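Local coordinates for yfhH hypothetical protein (Bacillus subtilis, PDB 1SF9), which is of unknown function but may act as a transcriptional regulator, and forms a homodimer, at residues 97-106 against 116-124; 37-48 against 63-74. All coordinates share one frame; numbering follows the deposited sequence.

Contact 1. Residues 97-106 against 116-124; sequences ISYLNGVFAW and EEALPISVL
With CG of Trp106 set beside its backbone N and anti to the carbonyl carbon (chi1 -75°), the indole lies over Ala118, whose CB sits 3.4 Å from Trp106 CE2. This is a CH-pi contact: the methyl carbon lies almost directly above the centre of the six-membered ring, 8° off its normal. Tyr99 OH lies over the opposite face of the indole, nearer the rim, so the ring is held between a methyl and a hydroxyl. Phe104, with a similar first torsion, packs beside Pro120.

Strand 104-106 runs antiparallel to strand 116-120. Ala105 and Leu119 are the hydrogen-bonded pair: Ala105 N donates to Leu119 O over 2.8 Å, nearly straight, and Leu119 N returns a bond to Ala105 O. Beyond the last pairing, Ile121 N reaches Val103 O at 2.9 Å, which ties the start of the 3-10 turn 121-123 to the type II' hairpin turn of residues 101-104. On the face carrying Ala105, its CB and Ile97 CD1 both lie 3.8 Å from Leu124 CD1, and Phe95 and Tyr86 extend this apolar layer. Farther along, a classic beta bulge places Ser98 and Tyr99 together across from Trp106, whose O takes both of their backbone N-H groups.

The chemistry is thus divided: backbone bonds fix the register of strand 115-120, outermost within this chain, while Trp106 packs on the methyl of Ala118 on one face and Ala105 and Ile97 meet Leu124 on the other.

Contact 2. Residues 37-48 against 63-74; sequences LNTEIALLSEKA and LERKITMAKAYL
Ile41 CG1 rests on Ala70 CB at 3.5 Å, near the middle of an antiparallel pair of packed helices, a helical hairpin in which the segment axes approach to 9.4 Å with 160° between their directions. The small side chain of Ala70 is consistent with this close approach. Past it, Ile41 CD1 meets Leu74 CD1 tip to tip, also at 3.5 Å, and passes the aliphatic part of Lys71 at about a right angle.

One turn farther along helix 34-53, Leu44 and Ile67 lie alongside one another, their side chains running in opposing senses, with Leu44 CB 3.5 Å from Ile67 CG1. The two branches of Leu44 divide the neighbouring surface: CD2 goes to Leu63 CD2 and CD1 to Lys66 CB. At the end near the interhelical connection, Leu63 CD1 lies against the backbone between Lys47 and Ala48, 3.7 Å from Ala48 N. At the other end Leu37 CB touches Leu74 CD2 at 3.7 Å, while Leu37 CD1 lies over the backbone of Tyr73. The joining contacts are mainly apolar; at the margins Asn38 OD1 and Glu64 OE2 lie against methyl carbons of Leu74 and Ala48, respectively.

Outside this first layer, Tyr29 of helix 17-30 packs on Leu44 and Ala70, making the pair part of a three-helix arrangement; its OH also hydrogen-bonds Glu40 OE1. Ser45 OG, beside its own backbone N (chi1 -64°), turns back to donate to Ile41 O at 2.8 Å, from the face of that carbonyl opposite to the one approached by Ser45 N.

Contact 1 belongs to the antiparallel sheet and contact 2 to the helical part of the chain, on opposite sides of its centre, and both are only partly buried. Their chemistry follows the secondary structure: in contact 1 backbone hydrogen bonds run between the segments, whereas in contact 2 the backbone bonds stay within each helix and apolar side chains do the joining. They share no segment, yet they touch through helix 57-74. Ser122 OG of the 3-10 turn probably bonds Thr68 O at 2.7 Å, and Val123 CG1 packs on Thr68 CG2. One side of that helix thus meets helix 34-53 while another meets the 3-10 turn 121-123 and Phe104 of the sheet.

Contact 1. Residues 97-106 against 116-124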
loop_
_atom_site.group_PDB
_atom_site.type_symbol
_atom_site.label_atom_id
_atom_site.label_comp_id
_atom_site.label_asym_id
_atom_site.label_seq_id
_atom_site.Cartn_x
_atom_site.Cartn_y
_atom_site.Cartn_z
ATOM N N ILE A 97 -14.986 2.803 -2.757
ATOM C CA ILE A 97 -14.760 1.427 -2.340
ATOM C C ILE A 97 -15.943 0.502 -2.669
ATOM O O ILE A 97 -17.090 0.844 -2.411
ATOM C CB ILE A 97 -14.522 1.355 -0.824
ATOM C CG1 ILE A 97 -13.256 2.141 -0.478
ATOM C CG2 ILE A 97 -14.355 -0.123 -0.359
ATOM C CD1 ILE A 97 -12.812 1.946 1.000
ATOM N N SER A 98 -15.647 -0.659 -3.246
ATOM C CA SER A 98 -16.677 -1.658 -3.547
ATOM C C SER A 98 -16.701 -2.620 -2.357
ATOM O O SER A 98 -17.770 -2.978 -1.828
ATOM C CB SER A 98 -16.364 -2.413 -4.837
ATOM O OG SER A 98 -16.477 -1.540 -5.965
ATOM N N TYR A 99 -15.511 -3.082 -1.967
ATOM C CA TYR A 99 -15.395 -3.956 -0.804
ATOM C C TYR A 99 -13.960 -4.011 -0.317
ATOM O O TYR A 99 -13.024 -3.529 -0.977
ATOM C CB TYR A 99 -15.885 -5.400 -1.097
ATOM C CG TYR A 99 -15.095 -6.118 -2.158
ATOM C CD1 TYR A 99 -13.987 -6.903 -1.828
ATOM C CD2 TYR A 99 -15.433 -5.985 -3.498
ATOM C CE1 TYR A 99 -13.235 -7.544 -2.829
ATOM C CE2 TYR A 99 -14.676 -6.617 -4.500
ATOM C CZ TYR A 99 -13.588 -7.389 -4.148
ATOM O OH TYR A 99 -12.858 -8.007 -5.149
ATOM N N LEU A 100 -13.781 -4.580 0.862
ATOM C CA LEU A 100 -12.446 -4.698 1.439
ATOM C C LEU A 100 -12.019 -6.156 1.462
ATOM O O LEU A 100 -12.862 -7.056 1.569
ATOM C CB LEU A 100 -12.441 -4.180 2.879
ATOM C CG LEU A 100 -12.889 -2.725 3.095
ATOM C CD1 LEU A 100 -13.089 -2.470 4.565
ATOM C CD2 LEU A 100 -11.836 -1.797 2.524
ATOM N N ASN A 101 -10.712 -6.392 1.304
ATOM C CA ASN A 101 -10.194 -7.757 1.428
ATOM C C ASN A 101 -8.749 -7.612 1.899
ATOM O O ASN A 101 -7.927 -6.990 1.228
ATOM C CB ASN A 101 -10.250 -8.530 0.121
ATOM C CG ASN A 101 -9.901 -9.993 0.329
ATOM O OD1 ASN A 101 -10.150 -10.535 1.395
ATOM N ND2 ASN A 101 -9.342 -10.622 -0.678
ATOM N N GLY A 102 -8.449 -8.177 3.059
ATOM C CA GLY A 102 -7.118 -8.036 3.601
ATOM C C GLY A 102 -6.880 -6.560 3.893
ATOM O O GLY A 102 -7.730 -5.893 4.497
ATOM N N VAL A 103 -5.729 -6.041 3.469
ATOM C CA VAL A 103 -5.431 -4.627 3.686
ATOM C C VAL A 103 -5.714 -3.801 2.427
ATOM O O VAL A 103 -5.277 -2.660 2.317
ATOM C CB VAL A 103 -3.949 -4.401 4.138
ATOM C CG1 VAL A 103 -3.694 -5.182 5.435
ATOM C CG2 VAL A 103 -2.980 -4.818 3.066
ATOM N N PHE A 104 -6.466 -4.374 1.497
ATOM C CA PHE A 104 -6.786 -3.634 0.274
ATOM C C PHE A 104 -8.240 -3.256 0.167
ATOM O O PHE A 104 -9.135 -3.890 0.744
ATOM C CB PHE A 104 -6.423 -4.460 -0.971
ATOM C CG PHE A 104 -4.944 -4.645 -1.167
ATOM C CD1 PHE A 104 -4.219 -3.703 -1.880
ATOM C CD2 PHE A 104 -4.273 -5.727 -0.580
ATOM C CE1 PHE A 104 -2.808 -3.826 -2.009
ATOM C CE2 PHE A 104 -2.875 -5.858 -0.705
ATOM C CZ PHE A 104 -2.152 -4.904 -1.414
ATOM N N ALA A 105 -8.469 -2.172 -0.556
ATOM C CA ALA A 105 -9.821 -1.766 -0.847
ATOM C C ALA A 105 -9.975 -2.003 -2.355
ATOM O O ALA A 105 -9.193 -1.504 -3.171
ATOM C CB ALA A 105 -10.026 -0.292 -0.525
ATOM N N TRP A 106 -10.977 -2.797 -2.711
ATOM C CA TRP A 106 -11.284 -3.037 -4.116
ATOM C C TRP A 106 -12.375 -2.037 -4.468
ATOM O O TRP A 106 -13.342 -1.869 -3.713
ATOM C CB TRP A 106 -11.782 -4.462 -4.319
ATOM C CG TRP A 106 -10.663 -5.442 -4.247
ATOM C CD1 TRP A 106 -10.133 -5.998 -3.125
ATOM C CD2 TRP A 106 -9.879 -5.924 -5.346
ATOM N NE1 TRP A 106 -9.054 -6.808 -3.454
ATOM C CE2 TRP A 106 -8.884 -6.775 -4.811
ATOM C CE3 TRP A 106 -9.924 -5.716 -6.727
ATOM C CZ2 TRP A 106 -7.938 -7.429 -5.615
ATOM C CZ3 TRP A 106 -8.978 -6.371 -7.534
ATOM C CH2 TRP A 106 -8.004 -7.212 -6.971
ATOM N N GLU A 116 -12.516 -2.055 -12.169
ATOM C CA GLU A 116 -12.440 -2.362 -10.762
ATOM C C GLU A 116 -10.954 -2.578 -10.515
ATOM O O GLU A 116 -10.222 -3.053 -11.392
ATOM C CB GLU A 116 -13.270 -3.621 -10.451
ATOM C CG GLU A 116 -13.307 -4.052 -8.979
ATOM C CD GLU A 116 -14.144 -3.155 -8.063
ATOM O OE1 GLU A 116 -14.872 -2.260 -8.541
ATOM O OE2 GLU A 116 -14.077 -3.371 -6.834
ATOM N N GLU A 117 -10.482 -2.148 -9.355
ATOM C CA GLU A 117 -9.090 -2.330 -9.025
ATOM C C GLU A 117 -8.809 -2.282 -7.551
ATOM O O GLU A 117 -9.678 -1.913 -6.760
ATOM C CB GLU A 117 -8.299 -1.263 -9.707
ATOM C CG GLU A 117 -8.850 0.093 -9.438
ATOM C CD GLU A 117 -7.762 1.092 -9.458
ATOM O OE1 GLU A 117 -7.891 2.135 -10.135
ATOM O OE2 GLU A 117 -6.775 0.798 -8.781
ATOM N N ALA A 118 -7.583 -2.626 -7.174
ATOM C CA ALA A 118 -7.287 -2.656 -5.745
ATOM C C ALA A 118 -6.213 -1.696 -5.308
ATOM O O ALA A 118 -5.177 -1.620 -5.961
ATOM C CB ALA A 118 -6.864 -4.051 -5.361
ATOM N N LEU A 119 -6.462 -0.989 -4.201
ATOM C CA LEU A 119 -5.471 -0.071 -3.608
ATOM C C LEU A 119 -5.306 -0.369 -2.126
ATOM O O LEU A 119 -6.266 -0.741 -1.441
ATOM C CB LEU A 119 -5.912 1.393 -3.706
ATOM C CG LEU A 119 -5.982 2.010 -5.100
ATOM C CD1 LEU A 119 -6.641 3.394 -5.009
ATOM C CD2 LEU A 119 -4.577 2.121 -5.663
ATOM N N PRO A 120 -4.079 -0.205 -1.594
ATOM C CA PRO A 120 -3.880 -0.469 -0.160
ATOM C C PRO A 120 -4.664 0.586 0.621
ATOM O O PRO A 120 -4.733 1.734 0.199
ATOM C CB PRO A 120 -2.382 -0.283 0.029
ATOM C CG PRO A 120 -1.800 -0.535 -1.347
ATOM C CD PRO A 120 -2.807 0.136 -2.253
ATOM N N ILE A 121 -5.258 0.219 1.752
ATOM C CA ILE A 121 -6.032 1.206 2.493
ATOM C C ILE A 121 -5.220 2.404 2.978
ATOM O O ILE A 121 -5.772 3.455 3.254
ATOM C CB ILE A 121 -6.831 0.575 3.663
ATOM C CG1 ILE A 121 -5.910 -0.218 4.583
ATOM C CG2 ILE A 121 -7.917 -0.335 3.100
ATOM C CD1 ILE A 121 -6.641 -0.829 5.791
ATOM N N SER A 122 -3.899 2.260 3.037
ATOM C CA SER A 122 -3.043 3.349 3.473
ATOM C C SER A 122 -2.997 4.544 2.512
ATOM O O SER A 122 -2.517 5.603 2.902
ATOM C CB SER A 122 -1.612 2.846 3.691
ATOM O OG SER A 122 -1.218 2.075 2.581
ATOM N N VAL A 123 -3.471 4.385 1.277
ATOM C CA VAL A 123 -3.440 5.510 0.341
ATOM C C VAL A 123 -4.788 6.211 0.240
ATOM O O VAL A 123 -4.931 7.159 -0.514
ATOM C CB VAL A 123 -2.965 5.099 -1.110
ATOM C CG1 VAL A 123 -1.664 4.305 -1.037
ATOM C CG2 VAL A 123 -4.009 4.285 -1.831
ATOM N N LEU A 124 -5.776 5.758 1.012
ATOM C CA LEU A 124 -7.095 6.388 0.974
ATOM C C LEU A 124 -7.240 7.448 2.055
ATOM O O LEU A 124 -7.138 7.160 3.247
ATOM C CB LEU A 124 -8.188 5.338 1.134
ATOM C CG LEU A 124 -8.176 4.268 0.045
ATOM C CD1 LEU A 124 -9.364 3.336 0.308
ATOM C CD2 LEU A 124 -8.297 4.879 -1.362
#

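Contact 2. Residues 37-48 against 63-74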
loop_
_atom_site.group_PDB
_atom_site.type_symbol
_atom_site.label_atom_id
_atom_site.label_comp_id
_atom_site.label_asym_id
_atom_site.label_seq_id
_atom_site.Cartn_x
_atom_site.Cartn_y
_atom_site.Cartn_z
ATOM N N LEU A 37 5.522 -3.276 13.485
ATOM C CA LEU A 37 5.266 -2.597 12.206
ATOM C C LEU A 37 5.901 -1.210 12.233
ATOM O O LEU A 37 6.508 -0.763 11.265
ATOM C CB LEU A 37 3.754 -2.466 11.960
ATOM C CG LEU A 37 3.107 -3.754 11.483
ATOM C CD1 LEU A 37 1.594 -3.690 11.624
ATOM C CD2 LEU A 37 3.541 -3.998 10.043
ATOM N N ASN A 38 5.776 -0.525 13.370
ATOM C CA ASN A 38 6.376 0.799 13.473
ATOM C C ASN A 38 7.894 0.710 13.339
ATOM O O ASN A 38 8.503 1.590 12.739
ATOM C CB ASN A 38 6.031 1.461 14.809
ATOM C CG ASN A 38 4.595 1.921 14.875
ATOM O OD1 ASN A 38 4.067 2.469 13.921
ATOM N ND2 ASN A 38 3.961 1.719 16.025
ATOM N N THR A 39 8.500 -0.327 13.914
ATOM C CA THR A 39 9.958 -0.508 13.820
ATOM C C THR A 39 10.342 -0.748 12.359
ATOM O O THR A 39 11.293 -0.174 11.852
ATOM C CB THR A 39 10.418 -1.691 14.683
ATOM O OG1 THR A 39 10.101 -1.404 16.049
ATOM C CG2 THR A 39 11.919 -1.898 14.566
ATOM N N GLU A 40 9.578 -1.600 11.687
ATOM C CA GLU A 40 9.814 -1.915 10.273
ATOM C C GLU A 40 9.723 -0.659 9.409
ATOM O O GLU A 40 10.567 -0.432 8.535
ATOM C CB GLU A 40 8.775 -2.929 9.790
ATOM C CG GLU A 40 8.745 -3.148 8.274
ATOM C CD GLU A 40 9.920 -3.957 7.781
ATOM O OE1 GLU A 40 9.950 -4.334 6.582
ATOM O OE2 GLU A 40 10.821 -4.228 8.604
ATOM N N ILE A 41 8.703 0.158 9.654
ATOM C CA ILE A 41 8.509 1.383 8.894
ATOM C C ILE A 41 9.656 2.362 9.152
ATOM O O ILE A 41 10.135 3.021 8.244
ATOM C CB ILE A 41 7.141 2.033 9.223
ATOM C CG1 ILE A 41 6.025 1.163 8.621
ATOM C CG2 ILE A 41 7.043 3.453 8.620
ATOM C CD1 ILE A 41 4.649 1.451 9.178
ATOM N N ALA A 42 10.123 2.434 10.397
ATOM C CA ALA A 42 11.241 3.335 10.690
ATOM C C ALA A 42 12.501 2.893 9.952
ATOM O O ALA A 42 13.235 3.726 9.409
ATOM C CB ALA A 42 11.496 3.366 12.215
ATOM N N LEU A 43 12.772 1.587 9.939
ATOM C CA LEU A 43 13.950 1.069 9.261
ATOM C C LEU A 43 13.843 1.306 7.755
ATOM O O LEU A 43 14.807 1.719 7.115
ATOM C CB LEU A 43 14.120 -0.412 9.549
ATOM C CG LEU A 43 14.549 -0.734 10.988
ATOM C CD1 LEU A 43 14.642 -2.239 11.203
ATOM C CD2 LEU A 43 15.902 -0.078 11.264
ATOM N N LEU A 44 12.667 1.042 7.192
ATOM C CA LEU A 44 12.476 1.271 5.762
ATOM C C LEU A 44 12.636 2.751 5.418
ATOM O O LEU A 44 13.222 3.094 4.380
ATOM C CB LEU A 44 11.098 0.795 5.312
ATOM C CG LEU A 44 10.896 -0.714 5.285
ATOM C CD1 LEU A 44 9.411 -1.010 5.138
ATOM C CD2 LEU A 44 11.666 -1.352 4.140
ATOM N N SER A 45 12.124 3.613 6.287
ATOM C CA SER A 45 12.187 5.054 6.068
ATOM C C SER A 45 13.608 5.556 6.106
ATOM O O SER A 45 13.965 6.449 5.344
ATOM C CB SER A 45 11.340 5.795 7.090
ATOM O OG SER A 45 9.976 5.444 6.930
ATOM N N GLU A 46 14.427 4.997 6.999
ATOM C CA GLU A 46 15.832 5.419 7.048
ATOM C C GLU A 46 16.541 4.987 5.755
ATOM O O GLU A 46 17.347 5.739 5.211
ATOM C CB GLU A 46 16.544 4.820 8.262
ATOM C CG GLU A 46 17.954 5.365 8.438
ATOM C CD GLU A 46 17.991 6.835 8.866
ATOM O OE1 GLU A 46 19.076 7.450 8.749
ATOM O OE2 GLU A 46 16.957 7.375 9.327
ATOM N N LYS A 47 16.250 3.790 5.255
ATOM C CA LYS A 47 16.883 3.350 4.014
ATOM C C LYS A 47 16.404 4.219 2.847
ATOM O O LYS A 47 17.178 4.508 1.926
ATOM C CB LYS A 47 16.569 1.881 3.717
ATOM C CG LYS A 47 17.223 0.927 4.700
ATOM C CD LYS A 47 16.880 -0.536 4.410
ATOM C CE LYS A 47 17.521 -1.457 5.461
ATOM N NZ LYS A 47 17.109 -2.863 5.225
ATOM N N ALA A 48 15.140 4.627 2.889
ATOM C CA ALA A 48 14.580 5.450 1.808
ATOM C C ALA A 48 15.221 6.829 1.822
ATOM O O ALA A 48 15.503 7.416 0.766
ATOM C CB ALA A 48 13.056 5.574 1.950
ATOM N N LEU A 63 11.439 0.855 -1.912
ATOM C CA LEU A 63 11.291 1.050 -0.464
ATOM C C LEU A 63 9.979 1.744 -0.152
ATOM O O LEU A 63 9.287 1.357 0.778
ATOM C CB LEU A 63 12.455 1.884 0.088
ATOM C CG LEU A 63 13.785 1.119 0.114
ATOM C CD1 LEU A 63 14.955 2.103 0.242
ATOM C CD2 LEU A 63 13.781 0.142 1.301
ATOM N N GLU A 64 9.601 2.755 -0.942
ATOM C CA GLU A 64 8.351 3.454 -0.639
ATOM C C GLU A 64 7.148 2.557 -0.877
ATOM O O GLU A 64 6.164 2.682 -0.182
ATOM C CB GLU A 64 8.205 4.741 -1.455
ATOM C CG GLU A 64 9.232 5.831 -1.057
ATOM C CD GLU A 64 9.083 6.312 0.371
ATOM O OE1 GLU A 64 7.991 6.156 0.952
ATOM O OE2 GLU A 64 10.072 6.869 0.914
ATOM N N ARG A 65 7.212 1.659 -1.852
ATOM C CA ARG A 65 6.074 0.759 -2.011
ATOM C C ARG A 65 5.966 -0.158 -0.790
ATOM O O ARG A 65 4.855 -0.497 -0.381
ATOM C CB ARG A 65 6.182 -0.059 -3.295
ATOM C CG ARG A 65 5.853 0.823 -4.508
ATOM C CD ARG A 65 5.741 0.060 -5.821
ATOM N NE ARG A 65 6.988 -0.537 -6.287
ATOM C CZ ARG A 65 7.890 0.091 -7.046
ATOM N NH1 ARG A 65 8.985 -0.543 -7.434
ATOM N NH2 ARG A 65 7.708 1.359 -7.402
ATOM N N LYS A 66 7.101 -0.592 -0.238
ATOM C CA LYS A 66 7.057 -1.432 0.962
ATOM C C LYS A 66 6.496 -0.655 2.148
ATOM O O LYS A 66 5.738 -1.199 2.952
ATOM C CB LYS A 66 8.441 -1.961 1.323
ATOM C CG LYS A 66 8.961 -2.945 0.320
ATOM C CD LYS A 66 10.259 -3.571 0.762
ATOM C CE LYS A 66 10.701 -4.632 -0.239
ATOM N NZ LYS A 66 9.833 -5.839 -0.153
ATOM N N ILE A 67 6.873 0.617 2.265
ATOM C CA ILE A 67 6.377 1.459 3.360
ATOM C C ILE A 67 4.863 1.626 3.255
ATOM O O ILE A 67 4.136 1.491 4.240
ATOM C CB ILE A 67 7.077 2.847 3.351
ATOM C CG1 ILE A 67 8.526 2.663 3.799
ATOM C CG2 ILE A 67 6.354 3.817 4.265
ATOM C CD1 ILE A 67 9.420 3.847 3.424
ATOM N N THR A 68 4.386 1.905 2.045
ATOM C CA THR A 68 2.959 2.061 1.838
ATOM C C THR A 68 2.238 0.801 2.292
ATOM O O THR A 68 1.171 0.870 2.903
ATOM C CB THR A 68 2.667 2.328 0.353
ATOM O OG1 THR A 68 3.220 3.591 -0.007
ATOM C CG2 THR A 68 1.155 2.328 0.087
ATOM N N MET A 69 2.829 -0.353 2.019
ATOM C CA MET A 69 2.187 -1.600 2.426
ATOM C C MET A 69 2.230 -1.806 3.919
ATOM O O MET A 69 1.226 -2.176 4.531
ATOM C CB MET A 69 2.822 -2.784 1.709
ATOM C CG MET A 69 2.435 -2.843 0.278
ATOM S SD MET A 69 0.629 -2.954 0.051
ATOM C CE MET A 69 0.226 -4.305 1.097
ATOM N N ALA A 70 3.386 -1.561 4.523
ATOM C CA ALA A 70 3.500 -1.732 5.972
ATOM C C ALA A 70 2.493 -0.836 6.681
ATOM O O ALA A 70 1.855 -1.240 7.669
ATOM C CB ALA A 70 4.932 -1.411 6.447
ATOM N N LYS A 71 2.351 0.389 6.194
ATOM C CA LYS A 71 1.405 1.325 6.790
ATOM C C LYS A 71 -0.025 0.800 6.703
ATOM O O LYS A 71 -0.836 1.068 7.580
ATOM C CB LYS A 71 1.476 2.695 6.097
ATOM C CG LYS A 71 2.692 3.512 6.512
ATOM C CD LYS A 71 2.697 4.906 5.873
ATOM C CE LYS A 71 3.934 5.673 6.339
ATOM N NZ LYS A 71 4.057 7.036 5.719
ATOM N N ALA A 72 -0.344 0.061 5.649
ATOM C CA ALA A 72 -1.710 -0.448 5.541
ATOM C C ALA A 72 -1.983 -1.476 6.649
ATOM O O ALA A 72 -3.116 -1.630 7.080
ATOM C CB ALA A 72 -1.947 -1.048 4.146
ATOM N N TYR A 73 -0.944 -2.165 7.118
ATOM C CA TYR A 73 -1.122 -3.152 8.182
ATOM C C TYR A 73 -1.318 -2.543 9.555
ATOM O O TYR A 73 -1.757 -3.227 10.476
ATOM C CB TYR A 73 0.045 -4.150 8.200
ATOM C CG TYR A 73 -0.093 -5.220 7.143
ATOM C CD1 TYR A 73 0.397 -5.015 5.840
ATOM C CD2 TYR A 73 -0.761 -6.423 7.412
ATOM C CE1 TYR A 73 0.217 -5.964 4.845
ATOM C CE2 TYR A 73 -0.934 -7.384 6.419
ATOM C CZ TYR A 73 -0.445 -7.142 5.136
ATOM O OH TYR A 73 -0.667 -8.075 4.162
ATOM N N LEU A 74 -0.992 -1.261 9.700
ATOM C CA LEU A 74 -1.188 -0.550 10.966
ATOM C C LEU A 74 -2.618 -0.057 11.085
ATOM O O LEU A 74 -3.122 0.169 12.182
ATOM C CB LEU A 74 -0.281 0.672 11.038
ATOM C CG LEU A 74 1.149 0.434 11.505
ATOM C CD1 LEU A 74 1.921 1.748 11.400
ATOM C CD2 LEU A 74 1.139 -0.060 12.959
#